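PDB 2GFG: BH2851 from Bacillus halodurans, which is of uncertain function but has the CYTH barrel fold and probably acts on triphosphate-bearing substrates, as adenylate cyclases and triphosphatases of that family do. Local coordinates for residues T121-R126 with H140-G145; I129-G134 with T162-E167; M2-E7 with L77-T82; K11-K16 with V177-K182; K20-Q25 with K170-S175. One frame throughout, in Å; residues are numbered along the deposited sequence.

The five contacts belong to one closed antiparallel barrel and the helices around it. Contacts 1 and 3 pair neighbouring strands at two places, with centres about 22 Å apart on opposite sides of the chain's centre. Contact 4 joins strand 4-14, also used by contact 3, to the loop before helix 182-190. It touches contact 1 through K182, with about 13 Å between centres. Contacts 2 and 5 lie about 14 Å apart and share helix 158-171; contact 5 also touches contact 4 through I174. Unidentified ligand atoms, probably from the crystallisation liquor, lie about 4 Å from the side chain of E7 (contact 3) and bond weakly to R126 (contact 1); they may mark a pocket.

Contact 1 (T121-R126 with H140-G145); sequences TLSTSR and HSSYLG. With EDO (1,2-ethanediol), chain G.
T124 and S141 form a non-hydrogen-bonded antiparallel pair. Their hydroxyls, OG1 of T124 and OG of S141, are hydrogen-bonded at 2.9 Å. L122 and Y143 carry on this buried face. They lie side by side, with L122 CD1 3.4 Å from Y143 CD1. L122 holds CG anti to its N (chi1 176°), which sets this methyl obliquely by the ring. The other face is looser and partly exposed. S123 with S142 and S125 with H140 are hydrogen-bonded pairs, and the bond from S125 N to H140 O is 2.7 Å and nearly straight (168°). S123 CB touches S142 OG at 3.6 Å, but the side chains of S125 and H140 hardly meet. S125 OG bonds to O1 of an ethanediol at 2.8 Å, which sits at the edge of the H140 ring. H140 NE2 bonds to E147, and its ring stacks on Y149. The hairpin of strands 117-131 and 134-143 is flanked by strands 34-42 and 146-155, and K182 and R185 of helix 182-190 pack on its buried face.

Contact 2 (I129-G134 with T162-E167); sequences ISYEQG and TVTFQE. With EDO (1,2-ethanediol), chain I.
Y131 to G134 form a type II' beta turn, closed by G134 N to Y131 O at 2.8 Å, and this turn sets Y131 and E132 against T164 and E167. It is the tip of the beta hairpin of strands 117-131 and 134-143, resting on helix 158-171. Y131 and E167 come from opposite directions. The ring and the carboxylate are nearly coplanar, 11° apart, and OE1 of E167 lies at the ring edge. Both carboxylate oxygens lie close to the phenol hydroxyl, but the bonding is weak. OE2 of E167 also bonds to T171. The methyl CG2 of T164 lies at the same ring's edge, 4.0 Å from Y131 CD2, and meets E132 CG at 3.9 Å. E132 bends at chi2 (-80°), and its OE2 ends 3.5 Å from OE1 of E167, two like charges. T164 OG1 is hydrogen-bonded to H160 O in its own helix. An ethanediol bridges turn and helix: its O1 takes a weak bond from Q133 N and donates to T164 OG1 at 3.2 Å.

Contact 3 (M2-E7 with L77-T82); sequences MGKEIE and LETNQT
The carboxylates of E5 and E78 lie side by side, with planes 22° apart, and E5 OE2 is 2.8 Å from E78 OE1. The E7 carboxylate stands almost perpendicular to that of E78, at 89°, with E7 OE1 2.9 Å from E78 OE2. Both are close acceptor pairs, not hydrogen bonds. One donor sits above the E78 plane: N80 ND2 bonds to E78 OE1 at 3.1 Å, with the oxygen in the amide plane. The E78 chain is extended, with CG anti to N (chi1 -160°), which carries its carboxylate between the two glutamates. Backbone bonds link E5 and E78 both ways, and N80 N reaches G3 O at 2.7 Å. On the other face the methyls CD1 of I6 and L77 meet at 4.2 Å. E7 matches the first glutamate of the ExExK signature of CYTH proteins, with E9 the second, and probably faces the pocket. Strand 63-71 flanks strand 76-83: K69 forms a salt bridge with E7, T67 bonds to N80, and helix 101-108 touches T79.

Contact 4 (K11-K16 with V177-K182); sequences KTLVSK and VPTENK. With EDO (1,2-ethanediol), chain H.
K11 NZ donates to N181 OD1 at 2.6 Å and more weakly to T179 O at 3.2 Å. The bond to N181 comes from above the amide, 66° out of the carbonyl plane. The lysine leaves the strand with CG between N and the carbonyl carbon (chi1 44°) and then runs fully extended. It crosses the N181 side chain at about a right angle. Two threonine hydroxyls tie the backbones together further along. T179 OG1 accepts from L13 N at 3.0 Å and donates to V177 O. T12 OG1 accepts from V177 N at 3.0 Å, on a fairly straight bond (164°), and donates to L13 O. Each hydroxyl therefore has one donor and one acceptor. K11 matches the lysine of the ExExK signature of CYTH proteins; the barrel strand 4-14 that carries it is crossed here by the loop leading to helix 182-190. N181 stands at the N-cap of that helix but makes no capping bond with its side chain. Apolar contact is slight. L13 CG lies 3.8 Å from T179 CG2, and L13 CB is 4.0 Å from V177 CG2. An ethanediol lies beside N181 and takes a weak bond from K182 N. K182 NZ forms salt bridges with D139, E150 and E152. T12 also pairs through its backbone with I151 on strand 146-155.

Contact 5 (K20-Q25 with K170-S175); sequences KRLISQ and KTFSIS
The C-terminal end of helix 158-171 turns the carbonyl of F172 towards R21 on helix 16-25. R21 meets that one oxygen end-on with two nitrogens, NH1 and NH2, each 3.2 Å from F172 O. The oxygen lies near the guanidinium plane, and the N-H angles of 144° show that both bonds are bent. NH2 comes almost in line with the carbonyl, while NH1 is tilted from its plane. The arginine runs out with CG anti to N and bends at chi3 (54°), which swings the guanidinium across to the helix end. A positive group there would probably interact well with the carbonyl end of the helix. Q25 OE1, one turn further on, takes a weak bond from R21 NH1 and also sits at the edge of the F172 ring, 3.9 Å from F172 CD1. The helix ends in a Schellman motif. S173 has positive phi, its N bonds to K170 O at 3.2 Å, and I174 N bonds back to L169 O. Beyond this turn, L22 and I174 reach towards each other tip to tip, L22 CD1 to I174 CD1 at 3.7 Å. The other methyl of L22, CD2, lies 3.7 Å from F172 CB, obliquely beside the ring. T171 CG2 rests over one face of that ring. I174 also packs on T12 and V14 of strand 4-14, while F172 touches L26 just beyond helix 16-25.

Contact 1 (T121-R126 with H140-G145)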
# COMPACT_ATOMS: atom_id res chain seq x y z
N THR A 121 -9.47 -0.39 8.67
CA THR A 121 -9.38 -1.06 7.38
C THR A 121 -9.70 -0.12 6.22
O THR A 121 -10.74 0.54 6.21
CB THR A 121 -10.33 -2.28 7.33
OG1 THR A 121 -10.05 -3.14 8.43
CG2 THR A 121 -10.16 -3.07 6.01
N LEU A 122 -8.81 -0.10 5.23
CA LEU A 122 -8.98 0.67 4.00
C LEU A 122 -9.13 -0.31 2.85
O LEU A 122 -8.27 -1.18 2.65
CB LEU A 122 -7.77 1.58 3.79
CG LEU A 122 -7.69 2.42 2.50
CD1 LEU A 122 -6.91 3.69 2.76
CD2 LEU A 122 -7.06 1.64 1.33
N SER A 123 -10.22 -0.17 2.08
CA SER A 123 -10.47 -1.05 0.93
C SER A 123 -10.02 -0.38 -0.36
O SER A 123 -10.21 0.82 -0.53
CB SER A 123 -11.96 -1.40 0.83
OG SER A 123 -12.36 -2.19 1.92
N THR A 124 -9.43 -1.17 -1.26
CA THR A 124 -8.97 -0.66 -2.57
C THR A 124 -9.41 -1.56 -3.72
O THR A 124 -9.27 -2.78 -3.65
CB THR A 124 -7.43 -0.50 -2.62
OG1 THR A 124 -7.01 0.44 -1.62
CG2 THR A 124 -6.97 0.00 -4.01
N SER A 125 -9.96 -0.94 -4.76
CA SER A 125 -10.22 -1.61 -6.02
C SER A 125 -9.08 -1.24 -6.95
O SER A 125 -8.88 -0.06 -7.26
CB SER A 125 -11.55 -1.15 -6.59
OG SER A 125 -11.85 -1.84 -7.76
N ARG A 126 -8.33 -2.25 -7.40
CA ARG A 126 -7.06 -2.02 -8.11
C ARG A 126 -7.00 -2.67 -9.48
O ARG A 126 -7.31 -3.84 -9.62
CB ARG A 126 -5.90 -2.53 -7.26
CG ARG A 126 -4.52 -2.45 -7.97
CD ARG A 126 -3.38 -2.80 -7.05
NE ARG A 126 -3.21 -1.81 -5.98
CZ ARG A 126 -2.24 -1.85 -5.06
NH1 ARG A 126 -1.34 -2.84 -5.05
NH2 ARG A 126 -2.17 -0.89 -4.14
N HIS A 140 -8.68 2.84 -6.67
CA HIS A 140 -9.85 3.48 -6.11
C HIS A 140 -10.03 2.93 -4.69
O HIS A 140 -10.26 1.72 -4.51
CB HIS A 140 -11.09 3.20 -6.98
CG HIS A 140 -12.39 3.63 -6.38
ND1 HIS A 140 -13.57 2.96 -6.60
CD2 HIS A 140 -12.68 4.65 -5.53
CE1 HIS A 140 -14.54 3.56 -5.93
NE2 HIS A 140 -14.03 4.57 -5.26
N SER A 141 -9.88 3.79 -3.69
CA SER A 141 -9.90 3.38 -2.29
C SER A 141 -11.06 3.98 -1.54
O SER A 141 -11.48 5.09 -1.83
CB SER A 141 -8.59 3.78 -1.59
OG SER A 141 -7.48 3.20 -2.24
N SER A 142 -11.57 3.24 -0.54
CA SER A 142 -12.63 3.73 0.35
C SER A 142 -12.23 3.46 1.80
O SER A 142 -11.74 2.37 2.12
CB SER A 142 -13.95 3.04 0.05
OG SER A 142 -13.89 1.66 0.39
N TYR A 143 -12.44 4.44 2.66
CA TYR A 143 -12.05 4.31 4.08
C TYR A 143 -12.73 5.35 4.94
O TYR A 143 -12.87 6.51 4.55
CB TYR A 143 -10.52 4.42 4.23
CG TYR A 143 -9.90 5.68 3.60
CD1 TYR A 143 -9.62 5.73 2.22
CD2 TYR A 143 -9.56 6.79 4.39
CE1 TYR A 143 -9.05 6.87 1.63
CE2 TYR A 143 -8.98 7.93 3.81
CZ TYR A 143 -8.72 7.97 2.44
OH TYR A 143 -8.15 9.08 1.87
N LEU A 144 -13.20 4.91 6.12
CA LEU A 144 -13.77 5.81 7.12
C LEU A 144 -14.88 6.75 6.54
O LEU A 144 -14.92 7.95 6.85
CB LEU A 144 -12.65 6.64 7.79
CG LEU A 144 -11.51 5.83 8.40
CD1 LEU A 144 -10.31 6.73 8.74
CD2 LEU A 144 -12.00 5.07 9.65
N GLY A 145 -15.73 6.20 5.66
CA GLY A 145 -16.87 6.95 5.08
C GLY A 145 -16.60 7.67 3.74
O GLY A 145 -17.54 7.95 2.99
C1 EDO G . -14.54 -0.44 -9.29
O1 EDO G . -13.61 -1.36 -9.86
C2 EDO G . -13.87 0.91 -9.04
O2 EDO G . -13.24 1.40 -10.24

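Contact 2 (I129-G134 with T162-E167)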
# COMPACT_ATOMS: atom_id res chain seq x y z
N ILE A 129 -1.32 -2.70 -14.82
CA ILE A 129 -0.82 -2.99 -16.17
C ILE A 129 0.68 -2.85 -16.20
O ILE A 129 1.26 -2.15 -15.38
CB ILE A 129 -1.46 -2.03 -17.26
CG1 ILE A 129 -1.14 -0.54 -16.94
CG2 ILE A 129 -2.96 -2.25 -17.35
CD1 ILE A 129 -1.55 0.43 -18.06
N SER A 130 1.33 -3.56 -17.12
CA SER A 130 2.76 -3.37 -17.36
C SER A 130 2.93 -2.09 -18.17
O SER A 130 2.31 -1.94 -19.21
CB SER A 130 3.37 -4.55 -18.12
OG SER A 130 2.90 -4.60 -19.45
N TYR A 131 3.68 -1.14 -17.63
CA TYR A 131 3.93 0.12 -18.31
C TYR A 131 5.43 0.33 -18.45
O TYR A 131 6.15 0.34 -17.46
CB TYR A 131 3.30 1.28 -17.54
CG TYR A 131 3.29 2.57 -18.32
CD1 TYR A 131 2.29 2.84 -19.25
CD2 TYR A 131 4.32 3.51 -18.16
CE1 TYR A 131 2.30 4.03 -20.02
CE2 TYR A 131 4.34 4.70 -18.91
CZ TYR A 131 3.32 4.95 -19.84
OH TYR A 131 3.33 6.12 -20.56
N GLU A 132 5.90 0.48 -19.70
CA GLU A 132 7.33 0.63 -19.99
C GLU A 132 8.10 -0.55 -19.34
O GLU A 132 7.75 -1.71 -19.60
CB GLU A 132 7.85 2.01 -19.52
CG GLU A 132 7.12 3.22 -20.16
CD GLU A 132 7.62 3.55 -21.56
OE1 GLU A 132 8.40 2.75 -22.14
OE2 GLU A 132 7.23 4.61 -22.10
N GLN A 133 9.05 -0.26 -18.44
CA GLN A 133 9.82 -1.31 -17.76
C GLN A 133 9.35 -1.52 -16.31
O GLN A 133 10.06 -2.11 -15.50
CB GLN A 133 11.32 -0.97 -17.78
N GLY A 134 8.11 -1.08 -16.01
CA GLY A 134 7.54 -1.21 -14.67
C GLY A 134 6.06 -1.53 -14.69
O GLY A 134 5.54 -2.05 -15.67
N THR A 162 11.35 8.06 -11.82
CA THR A 162 11.03 9.50 -11.91
C THR A 162 10.77 9.91 -13.35
O THR A 162 9.77 10.57 -13.65
CB THR A 162 12.18 10.36 -11.35
OG1 THR A 162 12.51 9.92 -10.04
CG2 THR A 162 11.79 11.85 -11.32
N VAL A 163 11.69 9.55 -14.24
CA VAL A 163 11.58 9.85 -15.67
C VAL A 163 10.28 9.26 -16.25
O VAL A 163 9.52 9.96 -16.92
CB VAL A 163 12.80 9.32 -16.47
CG1 VAL A 163 12.57 9.42 -17.98
CG2 VAL A 163 14.07 10.09 -16.07
N THR A 164 10.02 7.99 -15.95
CA THR A 164 8.84 7.30 -16.48
C THR A 164 7.54 7.91 -15.94
O THR A 164 6.58 8.08 -16.69
CB THR A 164 8.87 5.79 -16.15
OG1 THR A 164 10.09 5.22 -16.65
CG2 THR A 164 7.68 5.08 -16.80
N PHE A 165 7.51 8.25 -14.64
CA PHE A 165 6.29 8.81 -14.03
C PHE A 165 6.00 10.22 -14.52
O PHE A 165 4.84 10.56 -14.76
CB PHE A 165 6.38 8.80 -12.51
CG PHE A 165 5.05 9.05 -11.83
CD1 PHE A 165 3.99 8.14 -11.97
CD2 PHE A 165 4.83 10.22 -11.08
CE1 PHE A 165 2.75 8.38 -11.36
CE2 PHE A 165 3.60 10.46 -10.47
CZ PHE A 165 2.55 9.53 -10.62
N GLN A 166 7.04 11.04 -14.66
CA GLN A 166 6.88 12.39 -15.22
C GLN A 166 6.37 12.32 -16.68
O GLN A 166 5.61 13.17 -17.11
CB GLN A 166 8.19 13.18 -15.15
CG GLN A 166 8.63 13.57 -13.72
CD GLN A 166 7.59 14.41 -12.98
OE1 GLN A 166 7.04 15.36 -13.54
NE2 GLN A 166 7.30 14.04 -11.73
N GLU A 167 6.80 11.28 -17.40
CA GLU A 167 6.32 11.01 -18.76
C GLU A 167 4.82 10.65 -18.76
O GLU A 167 4.06 11.12 -19.60
CB GLU A 167 7.15 9.88 -19.42
CG GLU A 167 6.68 9.46 -20.83
CD GLU A 167 5.66 8.31 -20.83
OE1 GLU A 167 5.95 7.25 -20.24
OE2 GLU A 167 4.60 8.46 -21.46
C1 EDO I . 11.59 2.25 -15.55
O1 EDO I . 10.65 2.10 -16.64
C2 EDO I . 11.21 1.36 -14.35
O2 EDO I . 11.92 1.75 -13.15

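Contact 3 (M2-E7 with L77-T82)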
# COMPACT_ATOMS: atom_id res chain seq x y z
N MSE A 2 12.37 -13.59 -2.26
CA MSE A 2 11.58 -14.65 -1.62
C MSE A 2 11.02 -14.16 -0.28
O MSE A 2 11.52 -14.53 0.79
CB MSE A 2 12.45 -15.89 -1.40
CG MSE A 2 13.03 -16.48 -2.70
SE MSE A 2 11.90 -17.85 -3.48
CE MSE A 2 12.29 -19.29 -2.23
N GLY A 3 10.00 -13.31 -0.35
CA GLY A 3 9.37 -12.74 0.86
C GLY A 3 9.69 -11.26 1.05
O GLY A 3 8.84 -10.49 1.52
N LYS A 4 10.91 -10.86 0.70
CA LYS A 4 11.36 -9.47 0.85
C LYS A 4 11.55 -8.81 -0.51
O LYS A 4 11.95 -9.47 -1.46
CB LYS A 4 12.64 -9.41 1.66
CG LYS A 4 12.52 -9.98 3.06
CD LYS A 4 13.80 -9.81 3.85
CE LYS A 4 13.73 -10.52 5.19
NZ LYS A 4 13.67 -12.00 5.04
N GLU A 5 11.24 -7.52 -0.60
CA GLU A 5 11.43 -6.78 -1.85
C GLU A 5 11.58 -5.29 -1.64
O GLU A 5 11.11 -4.73 -0.64
CB GLU A 5 10.28 -7.06 -2.82
CG GLU A 5 8.90 -6.73 -2.29
CD GLU A 5 7.80 -7.12 -3.25
OE1 GLU A 5 7.84 -8.26 -3.77
OE2 GLU A 5 6.90 -6.29 -3.50
N ILE A 6 12.28 -4.65 -2.57
CA ILE A 6 12.49 -3.22 -2.55
C ILE A 6 11.40 -2.55 -3.37
O ILE A 6 11.21 -2.89 -4.54
CB ILE A 6 13.89 -2.83 -3.12
CG1 ILE A 6 15.01 -3.63 -2.41
CG2 ILE A 6 14.13 -1.33 -2.98
CD1 ILE A 6 15.04 -3.46 -0.88
N GLU A 7 10.69 -1.62 -2.75
CA GLU A 7 9.58 -0.91 -3.38
C GLU A 7 10.04 0.49 -3.83
O GLU A 7 10.33 1.35 -2.99
CB GLU A 7 8.40 -0.82 -2.40
CG GLU A 7 7.16 -0.11 -2.95
CD GLU A 7 5.95 -0.24 -2.01
OE1 GLU A 7 5.51 -1.39 -1.76
OE2 GLU A 7 5.45 0.80 -1.53
N LEU A 77 11.97 -1.07 2.14
CA LEU A 77 12.07 -2.53 2.25
C LEU A 77 10.73 -3.08 2.66
O LEU A 77 10.20 -2.73 3.73
CB LEU A 77 13.13 -2.91 3.29
CG LEU A 77 13.21 -4.39 3.72
CD1 LEU A 77 13.39 -5.30 2.51
CD2 LEU A 77 14.35 -4.57 4.71
N GLU A 78 10.18 -3.96 1.81
CA GLU A 78 8.90 -4.59 2.07
C GLU A 78 9.13 -6.05 2.46
O GLU A 78 9.72 -6.82 1.70
CB GLU A 78 8.02 -4.51 0.83
CG GLU A 78 6.55 -4.70 1.12
CD GLU A 78 5.70 -4.69 -0.14
OE1 GLU A 78 5.86 -5.61 -0.95
OE2 GLU A 78 4.85 -3.80 -0.28
N THR A 79 8.71 -6.41 3.67
CA THR A 79 8.80 -7.79 4.15
C THR A 79 7.41 -8.39 4.19
O THR A 79 6.55 -7.94 4.96
CB THR A 79 9.44 -7.85 5.55
OG1 THR A 79 10.71 -7.21 5.52
CG2 THR A 79 9.62 -9.30 6.02
N ASN A 80 7.19 -9.40 3.32
CA ASN A 80 5.88 -10.03 3.17
C ASN A 80 5.85 -11.43 3.79
O ASN A 80 6.85 -12.18 3.71
CB ASN A 80 5.52 -10.13 1.68
CG ASN A 80 5.41 -8.78 1.00
OD1 ASN A 80 4.68 -7.89 1.47
ND2 ASN A 80 6.09 -8.62 -0.12
N GLN A 81 4.72 -11.79 4.40
CA GLN A 81 4.53 -13.13 4.97
C GLN A 81 3.08 -13.57 4.80
O GLN A 81 2.17 -12.84 5.19
CB GLN A 81 4.90 -13.13 6.45
CG GLN A 81 4.90 -14.50 7.13
CD GLN A 81 5.16 -14.40 8.63
OE1 GLN A 81 5.80 -13.45 9.10
NE2 GLN A 81 4.64 -15.36 9.38
N THR A 82 2.88 -14.75 4.22
CA THR A 82 1.54 -15.33 4.05
C THR A 82 0.99 -15.78 5.39
O THR A 82 1.71 -16.37 6.19
CB THR A 82 1.56 -16.55 3.10
OG1 THR A 82 2.14 -16.18 1.85
CG2 THR A 82 0.12 -17.10 2.85

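Contact 4 (K11-K16 with V177-K182)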
# COMPACT_ATOMS: atom_id res chain seq x y z
N LYS A 11 3.70 8.28 -7.28
CA LYS A 11 2.26 8.31 -6.99
C LYS A 11 1.68 9.70 -7.06
O LYS A 11 2.35 10.67 -6.77
CB LYS A 11 2.01 7.74 -5.57
CG LYS A 11 3.02 8.29 -4.53
CD LYS A 11 2.71 7.87 -3.12
CE LYS A 11 3.84 8.34 -2.17
NZ LYS A 11 3.48 8.21 -0.73
N THR A 12 0.40 9.79 -7.44
CA THR A 12 -0.38 11.02 -7.28
C THR A 12 -1.87 10.71 -7.22
O THR A 12 -2.35 9.79 -7.89
CB THR A 12 -0.12 12.06 -8.43
OG1 THR A 12 -0.80 13.29 -8.13
CG2 THR A 12 -0.62 11.53 -9.79
N LEU A 13 -2.59 11.49 -6.41
CA LEU A 13 -4.05 11.43 -6.37
C LEU A 13 -4.61 12.06 -7.61
O LEU A 13 -4.00 12.97 -8.20
CB LEU A 13 -4.59 12.17 -5.14
CG LEU A 13 -4.24 11.59 -3.77
CD1 LEU A 13 -4.45 12.62 -2.68
CD2 LEU A 13 -5.05 10.33 -3.50
N VAL A 14 -5.79 11.59 -8.03
CA VAL A 14 -6.49 12.15 -9.18
C VAL A 14 -7.98 12.27 -8.89
O VAL A 14 -8.48 11.69 -7.91
CB VAL A 14 -6.27 11.31 -10.49
CG1 VAL A 14 -4.82 11.43 -10.97
CG2 VAL A 14 -6.64 9.84 -10.28
N SER A 15 -8.67 13.03 -9.72
CA SER A 15 -10.11 13.22 -9.58
C SER A 15 -10.84 11.99 -10.04
O SER A 15 -10.26 11.12 -10.69
CB SER A 15 -10.57 14.41 -10.42
OG SER A 15 -10.33 14.18 -11.80
N LYS A 16 -12.13 11.93 -9.72
CA LYS A 16 -13.01 10.85 -10.18
C LYS A 16 -13.06 10.82 -11.71
O LYS A 16 -12.92 9.75 -12.32
CB LYS A 16 -14.42 11.02 -9.61
CG LYS A 16 -15.39 9.89 -9.98
CD LYS A 16 -16.80 10.18 -9.48
CE LYS A 16 -17.75 9.05 -9.82
NZ LYS A 16 -17.35 7.76 -9.19
N VAL A 177 -0.21 16.20 -7.61
CA VAL A 177 -0.49 16.84 -6.31
C VAL A 177 0.22 16.07 -5.20
O VAL A 177 0.48 14.87 -5.35
CB VAL A 177 -2.03 16.91 -6.00
CG1 VAL A 177 -2.73 17.82 -6.98
CG2 VAL A 177 -2.66 15.51 -6.02
N PRO A 178 0.57 16.77 -4.08
CA PRO A 178 1.22 16.07 -2.96
C PRO A 178 0.37 14.89 -2.45
O PRO A 178 -0.84 15.05 -2.23
CB PRO A 178 1.34 17.17 -1.88
CG PRO A 178 0.42 18.26 -2.33
CD PRO A 178 0.39 18.20 -3.79
N THR A 179 0.99 13.73 -2.30
CA THR A 179 0.27 12.50 -2.03
C THR A 179 1.00 11.63 -1.02
O THR A 179 2.03 11.03 -1.34
CB THR A 179 0.05 11.70 -3.34
OG1 THR A 179 -0.68 12.50 -4.27
CG2 THR A 179 -0.71 10.39 -3.08
N GLU A 180 0.47 11.57 0.19
CA GLU A 180 1.00 10.65 1.21
C GLU A 180 0.43 9.25 0.97
O GLU A 180 -0.49 9.07 0.18
CB GLU A 180 0.66 11.16 2.63
CG GLU A 180 -0.83 11.17 2.98
CD GLU A 180 -1.17 12.07 4.18
OE1 GLU A 180 -0.29 12.25 5.06
OE2 GLU A 180 -2.31 12.59 4.23
N ASN A 181 1.03 8.26 1.62
CA ASN A 181 0.61 6.85 1.47
C ASN A 181 -0.83 6.60 1.95
O ASN A 181 -1.34 7.32 2.79
CB ASN A 181 1.59 5.92 2.21
CG ASN A 181 2.97 5.82 1.51
OD1 ASN A 181 3.05 5.83 0.28
ND2 ASN A 181 4.03 5.69 2.30
N LYS A 182 -1.48 5.57 1.38
CA LYS A 182 -2.87 5.19 1.74
C LYS A 182 -3.05 5.13 3.24
O LYS A 182 -4.01 5.69 3.78
CB LYS A 182 -3.24 3.84 1.14
CG LYS A 182 -3.61 3.89 -0.31
CD LYS A 182 -3.73 2.50 -0.89
CE LYS A 182 -4.09 2.53 -2.36
NZ LYS A 182 -3.08 3.23 -3.18
C1 EDO H . 0.14 4.06 -1.85
O1 EDO H . -0.15 5.45 -1.67
C2 EDO H . 0.84 3.49 -0.61
O2 EDO H . 0.08 2.43 0.00

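Contact 5 (K20-Q25 with K170-S175)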
# COMPACT_ATOMS: atom_id res chain seq x y z
N LYS A 20 -11.57 7.98 -14.25
CA LYS A 20 -12.48 7.36 -15.22
C LYS A 20 -11.97 7.51 -16.67
O LYS A 20 -12.16 6.62 -17.51
CB LYS A 20 -13.88 7.96 -15.08
CG LYS A 20 -14.95 7.22 -15.81
CD LYS A 20 -16.32 7.89 -15.60
CE LYS A 20 -17.37 7.27 -16.49
NZ LYS A 20 -17.09 7.54 -17.94
N ARG A 21 -11.33 8.65 -16.96
CA ARG A 21 -10.73 8.89 -18.28
C ARG A 21 -9.52 7.98 -18.51
O ARG A 21 -9.31 7.47 -19.62
CB ARG A 21 -10.32 10.37 -18.44
CG ARG A 21 -9.75 10.72 -19.83
CD ARG A 21 -9.52 12.22 -19.99
NE ARG A 21 -8.67 12.78 -18.92
CZ ARG A 21 -7.34 12.62 -18.82
NH1 ARG A 21 -6.68 11.87 -19.71
NH2 ARG A 21 -6.68 13.19 -17.82
N LEU A 22 -8.70 7.82 -17.47
CA LEU A 22 -7.50 6.96 -17.55
C LEU A 22 -7.85 5.50 -17.75
O LEU A 22 -7.12 4.78 -18.42
CB LEU A 22 -6.64 7.12 -16.29
CG LEU A 22 -5.80 8.40 -16.19
CD1 LEU A 22 -5.28 8.57 -14.80
CD2 LEU A 22 -4.64 8.36 -17.20
N ILE A 23 -8.94 5.05 -17.12
CA ILE A 23 -9.46 3.68 -17.32
C ILE A 23 -9.79 3.46 -18.80
O ILE A 23 -9.46 2.43 -19.37
CB ILE A 23 -10.74 3.40 -16.46
CG1 ILE A 23 -10.38 3.33 -14.98
CG2 ILE A 23 -11.43 2.08 -16.89
CD1 ILE A 23 -11.60 3.38 -14.05
N SER A 24 -10.46 4.46 -19.40
CA SER A 24 -10.85 4.41 -20.81
C SER A 24 -9.63 4.43 -21.76
O SER A 24 -9.52 3.58 -22.65
CB SER A 24 -11.79 5.57 -21.15
OG SER A 24 -12.15 5.55 -22.51
N GLN A 25 -8.73 5.39 -21.56
CA GLN A 25 -7.58 5.59 -22.48
C GLN A 25 -6.53 4.47 -22.40
O GLN A 25 -5.93 4.10 -23.42
CB GLN A 25 -6.94 6.95 -22.25
CG GLN A 25 -7.83 8.09 -22.69
CD GLN A 25 -7.21 9.45 -22.47
OE1 GLN A 25 -6.32 9.61 -21.64
NE2 GLN A 25 -7.69 10.44 -23.21
N LYS A 170 2.70 13.79 -18.11
CA LYS A 170 2.68 14.62 -19.32
C LYS A 170 1.82 13.96 -20.43
O LYS A 170 0.94 14.60 -20.99
CB LYS A 170 4.11 14.84 -19.82
CG LYS A 170 4.27 15.96 -20.81
CD LYS A 170 5.73 16.18 -21.17
CE LYS A 170 5.94 17.46 -21.96
NZ LYS A 170 5.17 17.46 -23.21
N THR A 171 2.07 12.68 -20.69
CA THR A 171 1.38 11.94 -21.77
C THR A 171 -0.14 11.91 -21.59
O THR A 171 -0.90 12.12 -22.55
CB THR A 171 1.92 10.48 -21.87
OG1 THR A 171 3.25 10.51 -22.41
CG2 THR A 171 1.03 9.61 -22.77
N PHE A 172 -0.57 11.62 -20.37
CA PHE A 172 -2.00 11.53 -20.05
C PHE A 172 -2.55 12.81 -19.41
O PHE A 172 -3.69 12.84 -18.96
CB PHE A 172 -2.24 10.31 -19.15
CG PHE A 172 -1.87 9.02 -19.79
CD1 PHE A 172 -2.75 8.39 -20.67
CD2 PHE A 172 -0.59 8.49 -19.62
CE1 PHE A 172 -2.38 7.20 -21.32
CE2 PHE A 172 -0.21 7.29 -20.26
CZ PHE A 172 -1.12 6.65 -21.11
N SER A 173 -1.74 13.89 -19.43
CA SER A 173 -2.14 15.20 -18.90
C SER A 173 -2.73 15.09 -17.48
O SER A 173 -3.88 15.49 -17.24
CB SER A 173 -3.11 15.90 -19.85
OG SER A 173 -2.45 16.22 -21.08
N ILE A 174 -1.96 14.49 -16.58
CA ILE A 174 -2.32 14.38 -15.18
C ILE A 174 -1.56 15.44 -14.41
O ILE A 174 -0.33 15.49 -14.48
CB ILE A 174 -1.96 12.97 -14.59
CG1 ILE A 174 -2.46 11.84 -15.52
CG2 ILE A 174 -2.54 12.80 -13.17
CD1 ILE A 174 -3.95 11.88 -15.80
N SER A 175 -2.28 16.31 -13.71
CA SER A 175 -1.65 17.33 -12.87
C SER A 175 -1.32 16.71 -11.53
O SER A 175 -2.19 16.17 -10.85
CB SER A 175 -2.57 18.55 -12.70
OG SER A 175 -3.77 18.20 -12.03